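Local structure of PA1221 (Pseudomonas aeruginosa, 4DG8) at residues L281-D286 / L303-G308; C319-T324 / D331-G336; Q64-L69 / L98-H103. The protein belongs to the AMP-binding enzyme family of the ANL clan, also carries a phosphopantetheine attachment region, and holds adenosine monophosphate in this model. All blocks are in the same frame, centred on the assembly; numbering follows the deposited sequence.

Contact 1: L281-D286 / L303-G308. With AMP (adenosine monophosphate), chain B.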
ATOM      1  N   LEU A 281     -12.159 -10.036   6.514  1.00 19.81           N
ATOM      2  CA  LEU A 281     -11.338  -8.943   7.000  1.00 15.95           C
ATOM      3  C   LEU A 281      -9.872  -9.350   6.850  1.00 15.35           C
ATOM      4  O   LEU A 281      -9.442 -10.380   7.376  1.00 22.91           O
ATOM      5  CB  LEU A 281     -11.674  -8.662   8.472  1.00 17.66           C
ATOM      6  CG  LEU A 281     -10.882  -7.567   9.200  1.00 27.28           C
ATOM      7  CD1 LEU A 281     -10.790  -6.276   8.369  1.00 29.14           C
ATOM      8  CD2 LEU A 281     -11.492  -7.280  10.558  1.00 21.43           C
ATOM      9  N   LEU A 282      -9.125  -8.566   6.091  1.00 18.22           N
ATOM     10  CA  LEU A 282      -7.691  -8.773   5.927  1.00 20.89           C
ATOM     11  C   LEU A 282      -6.972  -7.680   6.687  1.00 19.86           C
ATOM     12  O   LEU A 282      -7.384  -6.516   6.675  1.00 19.65           O
ATOM     13  CB  LEU A 282      -7.291  -8.762   4.447  1.00 22.48           C
ATOM     14  CG  LEU A 282      -8.106  -9.731   3.582  1.00 24.33           C
ATOM     15  CD1 LEU A 282      -9.315  -9.011   2.994  1.00 23.12           C
ATOM     16  CD2 LEU A 282      -7.259 -10.298   2.482  1.00 17.75           C
ATOM     17  N   THR A 283      -5.927  -8.074   7.396  1.00 24.17           N
ATOM     18  CA  THR A 283      -5.139  -7.154   8.196  1.00 21.83           C
ATOM     19  C   THR A 283      -3.666  -7.537   8.058  1.00 24.00           C
ATOM     20  O   THR A 283      -3.344  -8.566   7.462  1.00 24.72           O
ATOM     21  CB  THR A 283      -5.567  -7.172   9.673  1.00 21.25           C
ATOM     22  OG1 THR A 283      -4.816  -6.180  10.382  1.00 16.67           O
ATOM     23  CG2 THR A 283      -5.313  -8.550  10.292  1.00 26.98           C
ATOM     24  N   GLY A 284      -2.773  -6.680   8.540  1.00 26.29           N
ATOM     25  CA  GLY A 284      -1.352  -6.897   8.326  1.00 28.14           C
ATOM     26  C   GLY A 284      -0.589  -5.588   8.252  1.00 26.25           C
ATOM     27  O   GLY A 284      -1.003  -4.582   8.840  1.00 27.75           O
ATOM     28  N   GLY A 285       0.544  -5.599   7.547  1.00 19.39           N
ATOM     29  CA  GLY A 285       1.340  -4.394   7.409  1.00 22.28           C
ATOM     30  C   GLY A 285       2.339  -4.255   8.536  1.00 22.90           C
ATOM     31  O   GLY A 285       3.363  -3.611   8.382  1.00 24.81           O
ATOM     32  N   ASP A 286       2.027  -4.873   9.673  1.00 23.03           N
ATOM     33  CA  ASP A 286       2.932  -5.014  10.809  1.00 16.70           C
ATOM     34  C   ASP A 286       2.645  -6.360  11.446  1.00 21.26           C
ATOM     35  O   ASP A 286       1.653  -7.013  11.106  1.00 25.52           O
ATOM     36  CB  ASP A 286       2.698  -3.926  11.857  1.00 23.57           C
ATOM     37  CG  ASP A 286       3.533  -2.697  11.615  1.00 45.05           C
ATOM     38  OD1 ASP A 286       4.788  -2.786  11.707  1.00 52.54           O
ATOM     39  OD2 ASP A 286       2.926  -1.638  11.348  1.00 40.00           O
ATOM     40  N   LEU A 303     -16.332 -14.850  11.322  1.00 29.77           N
ATOM     41  CA  LEU A 303     -15.545 -13.924  10.512  1.00 27.28           C
ATOM     42  C   LEU A 303     -14.333 -14.646   9.915  1.00 25.83           C
ATOM     43  O   LEU A 303     -13.653 -15.405  10.598  1.00 26.10           O
ATOM     44  CB  LEU A 303     -15.111 -12.708  11.347  1.00 18.93           C
ATOM     45  CG  LEU A 303     -14.122 -11.766  10.666  1.00 24.53           C
ATOM     46  CD1 LEU A 303     -14.728 -11.171   9.386  1.00 28.93           C
ATOM     47  CD2 LEU A 303     -13.666 -10.662  11.625  1.00 24.69           C
ATOM     48  N   HIS A 304     -14.082 -14.437   8.627  1.00 23.96           N
ATOM     49  CA  HIS A 304     -12.849 -14.930   8.036  1.00 18.11           C
ATOM     50  C   HIS A 304     -11.819 -13.805   8.084  1.00 28.76           C
ATOM     51  O   HIS A 304     -11.964 -12.776   7.422  1.00 25.02           O
ATOM     52  CB  HIS A 304     -13.084 -15.456   6.610  1.00 19.09           C
ATOM     53  CG  HIS A 304     -13.827 -16.760   6.572  1.00 35.05           C
ATOM     54  ND1 HIS A 304     -15.204 -16.833   6.496  1.00 42.28           N
ATOM     55  CD2 HIS A 304     -13.384 -18.041   6.624  1.00 42.07           C
ATOM     56  CE1 HIS A 304     -15.575 -18.102   6.485  1.00 46.14           C
ATOM     57  NE2 HIS A 304     -14.490 -18.854   6.564  1.00 50.90           N
ATOM     58  N   LEU A 305     -10.804 -14.015   8.911  1.00 20.50           N
ATOM     59  CA  LEU A 305      -9.714 -13.083   9.093  1.00 24.54           C
ATOM     60  C   LEU A 305      -8.445 -13.582   8.384  1.00 20.82           C
ATOM     61  O   LEU A 305      -8.060 -14.741   8.516  1.00 23.49           O
ATOM     62  CB  LEU A 305      -9.455 -12.917  10.582  1.00 19.13           C
ATOM     63  CG  LEU A 305      -8.470 -11.823  11.006  1.00 19.83           C
ATOM     64  CD1 LEU A 305      -8.910 -10.489  10.487  1.00 24.64           C
ATOM     65  CD2 LEU A 305      -8.367 -11.801  12.536  1.00 31.00           C
ATOM     66  N   VAL A 306      -7.804 -12.699   7.626  1.00 24.40           N
ATOM     67  CA  VAL A 306      -6.595 -13.055   6.885  1.00 21.01           C
ATOM     68  C   VAL A 306      -5.408 -12.176   7.291  1.00 25.73           C
ATOM     69  O   VAL A 306      -5.510 -10.943   7.277  1.00 26.99           O
ATOM     70  CB  VAL A 306      -6.823 -12.887   5.382  1.00 24.23           C
ATOM     71  CG1 VAL A 306      -5.593 -13.345   4.588  1.00 16.84           C
ATOM     72  CG2 VAL A 306      -8.077 -13.646   4.961  1.00 25.23           C
ATOM     73  N   ASN A 307      -4.280 -12.802   7.616  1.00 17.96           N
ATOM     74  CA  ASN A 307      -3.057 -12.049   7.859  1.00 21.87           C
ATOM     75  C   ASN A 307      -2.359 -11.956   6.499  1.00 18.78           C
ATOM     76  O   ASN A 307      -1.917 -12.963   5.966  1.00 23.18           O
ATOM     77  CB  ASN A 307      -2.170 -12.788   8.882  1.00 20.49           C
ATOM     78  CG  ASN A 307      -0.902 -12.012   9.258  1.00 21.47           C
ATOM     79  OD1 ASN A 307      -0.704 -10.872   8.837  1.00 22.93           O
ATOM     80  ND2 ASN A 307      -0.045 -12.632  10.087  1.00 22.40           N
ATOM     81  N   GLY A 308      -2.364 -10.766   5.894  1.00 18.76           N
ATOM     82  CA  GLY A 308      -1.605 -10.551   4.672  1.00 21.72           C
ATOM     83  C   GLY A 308      -0.230  -9.954   4.921  1.00 20.24           C
ATOM     84  O   GLY A 308      -0.104  -8.949   5.631  1.00 17.63           O
TER
HETATM   85  P   AMP B 701       4.838  -1.981   2.398  1.00 26.02           P
HETATM   86  O1P AMP B 701       4.691  -0.498   2.662  1.00 21.91           O
HETATM   87  O2P AMP B 701       3.583  -2.797   2.114  1.00 21.46           O
HETATM   88  O3P AMP B 701       5.830  -2.120   1.258  1.00 18.74           O
HETATM   89  O5' AMP B 701       5.644  -2.656   3.590  1.00 23.28           O
HETATM   90  C5' AMP B 701       6.131  -3.978   3.470  1.00 19.44           C
HETATM   91  C4' AMP B 701       6.809  -4.436   4.732  1.00 26.58           C
HETATM   92  O4' AMP B 701       5.894  -4.330   5.855  1.00 25.16           O
HETATM   93  C3' AMP B 701       7.254  -5.886   4.749  1.00 27.62           C
HETATM   94  O3' AMP B 701       8.487  -6.091   4.067  1.00 25.55           O
HETATM   95  C2' AMP B 701       7.313  -6.199   6.237  1.00 26.56           C
HETATM   96  O2' AMP B 701       8.503  -5.669   6.810  1.00 24.71           O
HETATM   97  C1' AMP B 701       6.121  -5.393   6.764  1.00 22.01           C
HETATM   98  N9  AMP B 701       4.889  -6.212   6.845  1.00 25.49           N
HETATM   99  C8  AMP B 701       3.877  -6.172   5.946  1.00 23.02           C
HETATM  100  N7  AMP B 701       2.881  -7.030   6.276  1.00 22.04           N
HETATM  101  C5  AMP B 701       3.241  -7.659   7.405  1.00 26.91           C
HETATM  102  C6  AMP B 701       2.642  -8.694   8.291  1.00 23.79           C
HETATM  103  N6  AMP B 701       1.441  -9.236   8.016  1.00 20.51           N
HETATM  104  N1  AMP B 701       3.338  -9.076   9.389  1.00 28.59           N
HETATM  105  C2  AMP B 701       4.541  -8.528   9.664  1.00 23.97           C
HETATM  106  N3  AMP B 701       5.139  -7.586   8.906  1.00 22.74           N
HETATM  107  C4  AMP B 701       4.560  -7.110   7.782  1.00 23.44           C

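Contact 2: C319-T324 / D331-G336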
ATOM      1  N   CYS A 319       2.624 -13.369   1.017  1.00 25.47           N
ATOM      2  CA  CYS A 319       1.944 -14.482   1.675  1.00 23.11           C
ATOM      3  C   CYS A 319       0.663 -14.033   2.378  1.00 26.08           C
ATOM      4  O   CYS A 319       0.576 -12.910   2.869  1.00 23.95           O
ATOM      5  CB  CYS A 319       2.865 -15.142   2.700  1.00 30.60           C
ATOM      6  SG  CYS A 319       4.446 -15.695   2.047  1.00 28.65           S
ATOM      7  N   CYS A 320      -0.330 -14.918   2.421  1.00 25.29           N
ATOM      8  CA  CYS A 320      -1.488 -14.718   3.284  1.00 25.83           C
ATOM      9  C   CYS A 320      -1.766 -15.969   4.082  1.00 31.50           C
ATOM     10  O   CYS A 320      -1.393 -17.077   3.679  1.00 34.18           O
ATOM     11  CB  CYS A 320      -2.737 -14.356   2.492  1.00 20.52           C
ATOM     12  SG  CYS A 320      -2.619 -12.785   1.666  1.00 20.90           S
ATOM     13  N   HIS A 321      -2.422 -15.776   5.221  1.00 28.00           N
ATOM     14  CA  HIS A 321      -2.807 -16.889   6.084  1.00 30.54           C
ATOM     15  C   HIS A 321      -4.233 -16.677   6.602  1.00 31.94           C
ATOM     16  O   HIS A 321      -4.534 -15.654   7.203  1.00 29.74           O
ATOM     17  CB  HIS A 321      -1.821 -17.025   7.254  1.00 25.42           C
ATOM     18  CG  HIS A 321      -2.170 -18.115   8.218  1.00 26.88           C
ATOM     19  ND1 HIS A 321      -2.168 -19.448   7.866  1.00 26.90           N
ATOM     20  CD2 HIS A 321      -2.539 -18.067   9.522  1.00 25.75           C
ATOM     21  CE1 HIS A 321      -2.531 -20.174   8.908  1.00 26.84           C
ATOM     22  NE2 HIS A 321      -2.760 -19.360   9.925  1.00 30.61           N
ATOM     23  N   VAL A 322      -5.114 -17.638   6.358  1.00 30.05           N
ATOM     24  CA  VAL A 322      -6.444 -17.555   6.932  1.00 31.31           C
ATOM     25  C   VAL A 322      -6.338 -17.993   8.392  1.00 27.90           C
ATOM     26  O   VAL A 322      -5.897 -19.102   8.689  1.00 29.92           O
ATOM     27  CB  VAL A 322      -7.453 -18.413   6.147  1.00 30.93           C
ATOM     28  CG1 VAL A 322      -8.737 -18.581   6.941  1.00 30.43           C
ATOM     29  CG2 VAL A 322      -7.737 -17.780   4.781  1.00 24.49           C
ATOM     30  N   VAL A 323      -6.707 -17.099   9.305  1.00 21.50           N
ATOM     31  CA  VAL A 323      -6.493 -17.349  10.723  1.00 23.36           C
ATOM     32  C   VAL A 323      -7.388 -18.454  11.261  1.00 29.43           C
ATOM     33  O   VAL A 323      -8.596 -18.413  11.055  1.00 25.19           O
ATOM     34  CB  VAL A 323      -6.706 -16.073  11.565  1.00 17.64           C
ATOM     35  CG1 VAL A 323      -6.591 -16.421  13.067  1.00 16.19           C
ATOM     36  CG2 VAL A 323      -5.703 -15.011  11.167  1.00 19.41           C
ATOM     37  N   THR A 324      -6.804 -19.445  11.937  1.00 29.47           N
ATOM     38  CA  THR A 324      -7.617 -20.505  12.522  1.00 27.46           C
ATOM     39  C   THR A 324      -7.788 -20.406  14.026  1.00 32.34           C
ATOM     40  O   THR A 324      -7.137 -19.609  14.710  1.00 26.61           O
ATOM     41  CB  THR A 324      -7.031 -21.920  12.279  1.00 41.29           C
ATOM     42  OG1 THR A 324      -5.704 -22.000  12.831  1.00 44.62           O
ATOM     43  CG2 THR A 324      -7.019 -22.257  10.804  1.00 35.76           C
ATOM     44  N   ASP A 331       2.234 -17.526  19.703  1.00 31.05           N
ATOM     45  CA  ASP A 331       2.882 -16.270  20.091  1.00 33.77           C
ATOM     46  C   ASP A 331       2.756 -15.267  18.951  1.00 32.42           C
ATOM     47  O   ASP A 331       2.926 -14.071  19.148  1.00 34.30           O
ATOM     48  CB  ASP A 331       4.379 -16.473  20.380  1.00 36.50           C
ATOM     49  CG  ASP A 331       4.665 -17.032  21.773  1.00 41.76           C
ATOM     50  OD1 ASP A 331       3.728 -17.406  22.510  1.00 36.99           O
ATOM     51  OD2 ASP A 331       5.867 -17.112  22.117  1.00 50.04           O
ATOM     52  N   ASP A 332       2.491 -15.770  17.749  1.00 29.50           N
ATOM     53  CA  ASP A 332       2.340 -14.924  16.566  1.00 27.47           C
ATOM     54  C   ASP A 332       1.380 -15.593  15.599  1.00 26.70           C
ATOM     55  O   ASP A 332       1.321 -16.810  15.555  1.00 27.55           O
ATOM     56  CB  ASP A 332       3.690 -14.750  15.858  1.00 26.57           C
ATOM     57  CG  ASP A 332       4.251 -16.077  15.329  1.00 32.86           C
ATOM     58  OD1 ASP A 332       4.781 -16.861  16.146  1.00 30.60           O
ATOM     59  OD2 ASP A 332       4.163 -16.340  14.105  1.00 26.94           O
ATOM     60  N   ILE A 333       0.650 -14.801  14.814  1.00 22.29           N
ATOM     61  CA  ILE A 333      -0.193 -15.343  13.745  1.00 26.54           C
ATOM     62  C   ILE A 333       0.682 -15.621  12.529  1.00 29.44           C
ATOM     63  O   ILE A 333       1.376 -14.714  12.063  1.00 20.87           O
ATOM     64  CB  ILE A 333      -1.271 -14.334  13.300  1.00 20.26           C
ATOM     65  CG1 ILE A 333      -2.092 -13.841  14.499  1.00 23.26           C
ATOM     66  CG2 ILE A 333      -2.163 -14.938  12.206  1.00 15.67           C
ATOM     67  CD1 ILE A 333      -2.808 -14.952  15.262  1.00 26.47           C
ATOM     68  N   PRO A 334       0.659 -16.869  12.010  1.00 25.25           N
ATOM     69  CA  PRO A 334       1.432 -17.183  10.799  1.00 23.26           C
ATOM     70  C   PRO A 334       1.127 -16.180   9.693  1.00 26.31           C
ATOM     71  O   PRO A 334       0.023 -15.599   9.683  1.00 21.79           O
ATOM     72  CB  PRO A 334       0.905 -18.571  10.391  1.00 29.78           C
ATOM     73  CG  PRO A 334       0.435 -19.199  11.674  1.00 30.83           C
ATOM     74  CD  PRO A 334      -0.098 -18.033  12.511  1.00 30.37           C
ATOM     75  N   ILE A 335       2.106 -15.923   8.824  1.00 25.74           N
ATOM     76  CA  ILE A 335       1.851 -15.159   7.603  1.00 24.98           C
ATOM     77  C   ILE A 335       1.549 -16.128   6.462  1.00 32.45           C
ATOM     78  O   ILE A 335       1.284 -15.724   5.331  1.00 30.96           O
ATOM     79  CB  ILE A 335       2.994 -14.182   7.227  1.00 27.44           C
ATOM     80  CG1 ILE A 335       4.322 -14.923   7.012  1.00 26.54           C
ATOM     81  CG2 ILE A 335       3.118 -13.084   8.294  1.00 18.63           C
ATOM     82  CD1 ILE A 335       5.511 -13.995   6.633  1.00 21.69           C
ATOM     83  N   GLY A 336       1.549 -17.415   6.793  1.00 29.31           N
ATOM     84  CA  GLY A 336       1.048 -18.445   5.894  1.00 20.74           C
ATOM     85  C   GLY A 336       1.901 -18.841   4.704  1.00 24.34           C
ATOM     86  O   GLY A 336       3.089 -19.162   4.847  1.00 25.24           O
TER

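Contact 3: Q64-L69 / L98-H103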
ATOM      1  N   GLN A  64     -14.536   7.670 -21.949  1.00 28.40           N
ATOM      2  CA  GLN A  64     -14.517   9.086 -22.356  1.00 29.01           C
ATOM      3  C   GLN A  64     -13.272   9.855 -21.862  1.00 29.68           C
ATOM      4  O   GLN A  64     -12.553  10.548 -22.639  1.00 37.94           O
ATOM      5  CB  GLN A  64     -15.799   9.786 -21.898  1.00 33.58           C
ATOM      6  CG  GLN A  64     -15.894  11.226 -22.364  1.00 48.19           C
ATOM      7  CD  GLN A  64     -17.165  11.897 -21.902  1.00 68.67           C
ATOM      8  OE1 GLN A  64     -18.086  11.240 -21.406  1.00 77.36           O
ATOM      9  NE2 GLN A  64     -17.225  13.215 -22.056  1.00 73.17           N
ATOM     10  N   LEU A  65     -13.001   9.717 -20.565  1.00 33.82           N
ATOM     11  CA  LEU A  65     -11.798  10.317 -20.006  1.00 29.51           C
ATOM     12  C   LEU A  65     -10.547   9.791 -20.731  1.00 27.75           C
ATOM     13  O   LEU A  65      -9.597  10.535 -20.991  1.00 26.84           O
ATOM     14  CB  LEU A  65     -11.713  10.051 -18.501  1.00 23.10           C
ATOM     15  CG  LEU A  65     -10.461  10.604 -17.816  1.00 21.43           C
ATOM     16  CD1 LEU A  65     -10.301  12.083 -18.139  1.00 26.44           C
ATOM     17  CD2 LEU A  65     -10.551  10.389 -16.296  1.00 22.54           C
ATOM     18  N   SER A  66     -10.555   8.504 -21.063  1.00 26.80           N
ATOM     19  CA  SER A  66      -9.433   7.903 -21.768  1.00 25.11           C
ATOM     20  C   SER A  66      -9.292   8.546 -23.139  1.00 30.18           C
ATOM     21  O   SER A  66      -8.185   8.672 -23.653  1.00 33.01           O
ATOM     22  CB  SER A  66      -9.582   6.380 -21.878  1.00 20.98           C
ATOM     23  OG  SER A  66      -8.586   5.823 -22.732  1.00 26.17           O
ATOM     24  N   ASP A  67     -10.411   8.957 -23.729  1.00 27.52           N
ATOM     25  CA  ASP A  67     -10.355   9.650 -25.005  1.00 31.34           C
ATOM     26  C   ASP A  67      -9.543  10.928 -24.841  1.00 29.38           C
ATOM     27  O   ASP A  67      -8.668  11.251 -25.662  1.00 26.63           O
ATOM     28  CB  ASP A  67     -11.754   9.988 -25.508  1.00 38.38           C
ATOM     29  CG  ASP A  67     -12.494   8.787 -26.017  1.00 37.76           C
ATOM     30  OD1 ASP A  67     -11.828   7.791 -26.365  1.00 30.59           O
ATOM     31  OD2 ASP A  67     -13.746   8.850 -26.078  1.00 39.44           O
ATOM     32  N   TYR A  68      -9.830  11.654 -23.763  1.00 34.97           N
ATOM     33  CA  TYR A  68      -9.029  12.850 -23.456  1.00 32.94           C
ATOM     34  C   TYR A  68      -7.510  12.549 -23.207  1.00 33.38           C
ATOM     35  O   TYR A  68      -6.593  13.197 -23.784  1.00 30.24           O
ATOM     36  CB  TYR A  68      -9.677  13.590 -22.277  1.00 37.97           C
ATOM     37  CG  TYR A  68      -8.820  14.677 -21.673  1.00 37.61           C
ATOM     38  CD1 TYR A  68      -8.914  15.992 -22.110  1.00 38.52           C
ATOM     39  CD2 TYR A  68      -7.915  14.381 -20.657  1.00 32.04           C
ATOM     40  CE1 TYR A  68      -8.132  16.982 -21.554  1.00 43.54           C
ATOM     41  CE2 TYR A  68      -7.128  15.354 -20.096  1.00 34.29           C
ATOM     42  CZ  TYR A  68      -7.236  16.657 -20.543  1.00 42.96           C
ATOM     43  OH  TYR A  68      -6.436  17.627 -19.975  1.00 43.42           O
ATOM     44  N   LEU A  69      -7.242  11.552 -22.366  1.00 23.89           N
ATOM     45  CA  LEU A  69      -5.866  11.183 -22.057  1.00 22.35           C
ATOM     46  C   LEU A  69      -5.094  10.795 -23.321  1.00 29.82           C
ATOM     47  O   LEU A  69      -3.940  11.186 -23.510  1.00 26.74           O
ATOM     48  CB  LEU A  69      -5.829  10.026 -21.055  1.00 22.91           C
ATOM     49  CG  LEU A  69      -6.512  10.258 -19.708  1.00 27.68           C
ATOM     50  CD1 LEU A  69      -6.274   9.052 -18.787  1.00 23.69           C
ATOM     51  CD2 LEU A  69      -5.992  11.553 -19.071  1.00 22.67           C
ATOM     52  N   LEU A  98      -5.528   3.464 -16.917  1.00 18.71           N
ATOM     53  CA  LEU A  98      -5.160   2.114 -17.362  1.00 20.48           C
ATOM     54  C   LEU A  98      -5.585   1.785 -18.798  1.00 19.53           C
ATOM     55  O   LEU A  98      -4.822   1.174 -19.556  1.00 20.67           O
ATOM     56  CB  LEU A  98      -5.700   1.059 -16.396  1.00 25.63           C
ATOM     57  CG  LEU A  98      -5.186   1.197 -14.961  1.00 22.24           C
ATOM     58  CD1 LEU A  98      -5.654  -0.013 -14.192  1.00 19.72           C
ATOM     59  CD2 LEU A  98      -3.662   1.318 -14.933  1.00 14.83           C
ATOM     60  N   LEU A  99      -6.806   2.180 -19.148  1.00 19.41           N
ATOM     61  CA  LEU A  99      -7.348   2.014 -20.497  1.00 23.47           C
ATOM     62  C   LEU A  99      -6.474   2.656 -21.562  1.00 23.16           C
ATOM     63  O   LEU A  99      -6.450   2.198 -22.715  1.00 18.34           O
ATOM     64  CB  LEU A  99      -8.732   2.652 -20.592  1.00 21.03           C
ATOM     65  CG  LEU A  99      -9.935   1.873 -20.031  1.00 29.40           C
ATOM     66  CD1 LEU A  99     -11.206   2.764 -19.959  1.00 22.61           C
ATOM     67  CD2 LEU A  99     -10.184   0.635 -20.888  1.00 23.98           C
ATOM     68  N   SER A 100      -5.815   3.753 -21.186  1.00 22.34           N
ATOM     69  CA  SER A 100      -4.947   4.495 -22.105  1.00 28.43           C
ATOM     70  C   SER A 100      -3.528   3.916 -22.262  1.00 26.46           C
ATOM     71  O   SER A 100      -2.720   4.448 -23.027  1.00 26.26           O
ATOM     72  CB  SER A 100      -4.849   5.952 -21.643  1.00 23.23           C
ATOM     73  OG  SER A 100      -6.142   6.488 -21.447  1.00 20.47           O
ATOM     74  N   GLY A 101      -3.221   2.841 -21.540  1.00 20.56           N
ATOM     75  CA  GLY A 101      -1.890   2.266 -21.583  1.00 21.38           C
ATOM     76  C   GLY A 101      -0.952   3.036 -20.661  1.00 24.13           C
ATOM     77  O   GLY A 101       0.253   2.785 -20.604  1.00 23.31           O
ATOM     78  N   HIS A 102      -1.514   3.965 -19.904  1.00 27.64           N
ATOM     79  CA  HIS A 102      -0.706   4.750 -18.989  1.00 24.69           C
ATOM     80  C   HIS A 102      -0.760   4.169 -17.572  1.00 25.73           C
ATOM     81  O   HIS A 102      -1.513   3.229 -17.309  1.00 24.59           O
ATOM     82  CB  HIS A 102      -1.172   6.209 -19.042  1.00 22.95           C
ATOM     83  CG  HIS A 102      -1.088   6.805 -20.412  1.00 18.29           C
ATOM     84  ND1 HIS A 102      -0.086   6.480 -21.297  1.00 19.76           N
ATOM     85  CD2 HIS A 102      -1.902   7.670 -21.066  1.00 23.25           C
ATOM     86  CE1 HIS A 102      -0.267   7.135 -22.430  1.00 19.25           C
ATOM     87  NE2 HIS A 102      -1.361   7.864 -22.316  1.00 24.52           N
ATOM     88  N   HIS A 103       0.028   4.735 -16.661  1.00 22.26           N
ATOM     89  CA  HIS A 103       0.068   4.255 -15.285  1.00 17.34           C
ATOM     90  C   HIS A 103      -0.163   5.394 -14.306  1.00 25.20           C
ATOM     91  O   HIS A 103       0.216   6.536 -14.563  1.00 17.71           O
ATOM     92  CB  HIS A 103       1.380   3.501 -14.945  1.00 20.61           C
ATOM     93  CG  HIS A 103       2.638   4.181 -15.412  1.00 14.66           C
ATOM     94  ND1 HIS A 103       3.143   4.019 -16.682  1.00 20.19           N
ATOM     95  CD2 HIS A 103       3.527   4.969 -14.753  1.00 17.73           C
ATOM     96  CE1 HIS A 103       4.274   4.698 -16.803  1.00 17.38           C
ATOM     97  NE2 HIS A 103       4.529   5.283 -15.645  1.00 27.59           N
TER

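Contact 1: L281-D286 / L303-G308
L281 lies side by side with L305, the two side chains pointing the same way and its CG resting 3.8 Å from L305 CD1. They sit on neighbouring parallel strands of a beta-alpha-beta unit whose helix, 290-299, packs against L305 through V293 and L297. From L303, CD1 reaches L281 CB (4.1 Å). On the sheet's other face L282 CG packs against V306 CB at 3.9 Å, likewise alongside. The backbones are zipped in alternation: L281 N to H304 O, V306 N to L281 O, T283 N to V306 O and G308 N to T283 O. T283 shares the L281 face. Its CG2 touches L305 CD1, while OG1, set opposite the backbone N (chi1 -176°), bonds to L259 O on the next strand. Beyond the last pairs the strand ends become the nucleotide pocket. G284 brings its CA to 3.7 Å from AMP N6. Two bonds grip this amino group. The one from AMP N6 to N307 OD1, 2.8 Å long, is rather bent, at 137°. The other is straighter, 163° at the hydrogen, and runs 2.9 Å from AMP N6 to G308 O.

Contact 2: C319-T324 / D331-G336
The imidazole of H321 carries the proline ring of P334 over one face: P334 CB stands 3.7 Å from the centroid of the H321 ring, only 14° off its normal, a CH-pi contact. P334 CG is close too, 3.6 Å from H321 NE2, so the pyrrolidine covers the CD2-NE2 side of the ring. At the edge, near the ring plane, the methyl I333 CG2 approaches H321 CD2 at 4.1 Å. The orientation is set at both ends. With chi1 at 178° the H321 ring swings away from its own backbone N toward the 331-336 segment, and its NE2 is hydrogen-bonded to D327 OD2 in the connection between the two segments, an oxygen that also takes T324 N. That bond would oppose rotation of the ring, and the carboxylate may polarise it.

The same methyl of I333 meets V323 CG2 at 3.7 Å, the two side chains crossing at about a right angle, with V293 of helix 290-299 against both. Farther along, the backbone kinks: I335 and G336 both face L412, forming a classic beta bulge just before strand 337-338, which flanks strand 319-322 in the sheet. No hydrogen bond joins the two segments here. G336 instead offers its CA hydrogen to C320 O, 3.6 Å from G336 CA, and G336 N lies 3.4 Å from H321 CB. At the start of strand 319-322, C319 CB packs tightly, 3.1 Å from I335 O. The side chain of I335 touches L412 and F414 and lies close to the bound AMP. P334 O, beside H321 CB, is hydrogen-bonded to N307 ND2 of the neighbouring strand.

Contact 3: Q64-L69 / L98-H103
S66 reaches from helix 55-72 toward the end of helix 88-99. Its CB lies 4.0 Å from L99 CB and 3.5 Å from S100 OG; one atom further out, S66 OG passes beside L99 CB and arrives 2.8 Å from S100 OG, to which it donates a hydrogen bond. With chi1 at 172°, S66 OG lies beside its own carbonyl carbon and extends toward S100. S100 OG, placed beside its own backbone N (chi1 -52°), has a second partner in A96 O, one helical turn back. The flank of the hydroxyl pair is greasy: L69, a turn after S66, brings CB to 3.6 Å and CD1 to 3.7 Å from S100 OG, while its side chain also touches I97 and L80.

S100 stands where helix 88-99 stops. G101 follows with positive phi in a Schellman motif, its N bonded to L98 O at 3.0 Å, and the chain then turns toward strand 103-106. Within this turn S100 O sits over the centre of one face of the H102 ring. The ring is held within the connection from helix 55-72 to strand 79-83, NE2 bonded to Y73 O and ND1 to V78 N, a pattern consistent with a neutral imidazole protonated on NE2.

The contact thus joins two helices of the AMP-binding region through a short chain of hydrogen bonds, S66 OG to S100 OG to A96 O. Because A96 O can only accept, S100 OG spends its proton there and takes the one from S66 OG, so the directions of both bonds are fixed and the buried S100 hydroxyl is served as donor and as acceptor.

How the contacts relate
Along the chain contact 3 comes first, then contact 1, then contact 2, all within the AMP-binding enzyme region. Contacts 1 and 2 are neighbours, with centres about 8 Å apart. Strand 304-309 of contact 1 runs antiparallel to strand 319-322 of contact 2, and L305 O with V323 N and N307 N with H321 O probably bond across them. Together they cover three adjacent strands of one mixed sheet, 280-284, 304-309 and 319-322, and the loop that leads into its edge strand 337-338, beside the bound AMP. Contact 3 lies across the chain's centre, about 33 Å from contact 1 and 39 Å from contact 2 between centres. Its helices border a different, seven-stranded sheet, remote from the nucleotide.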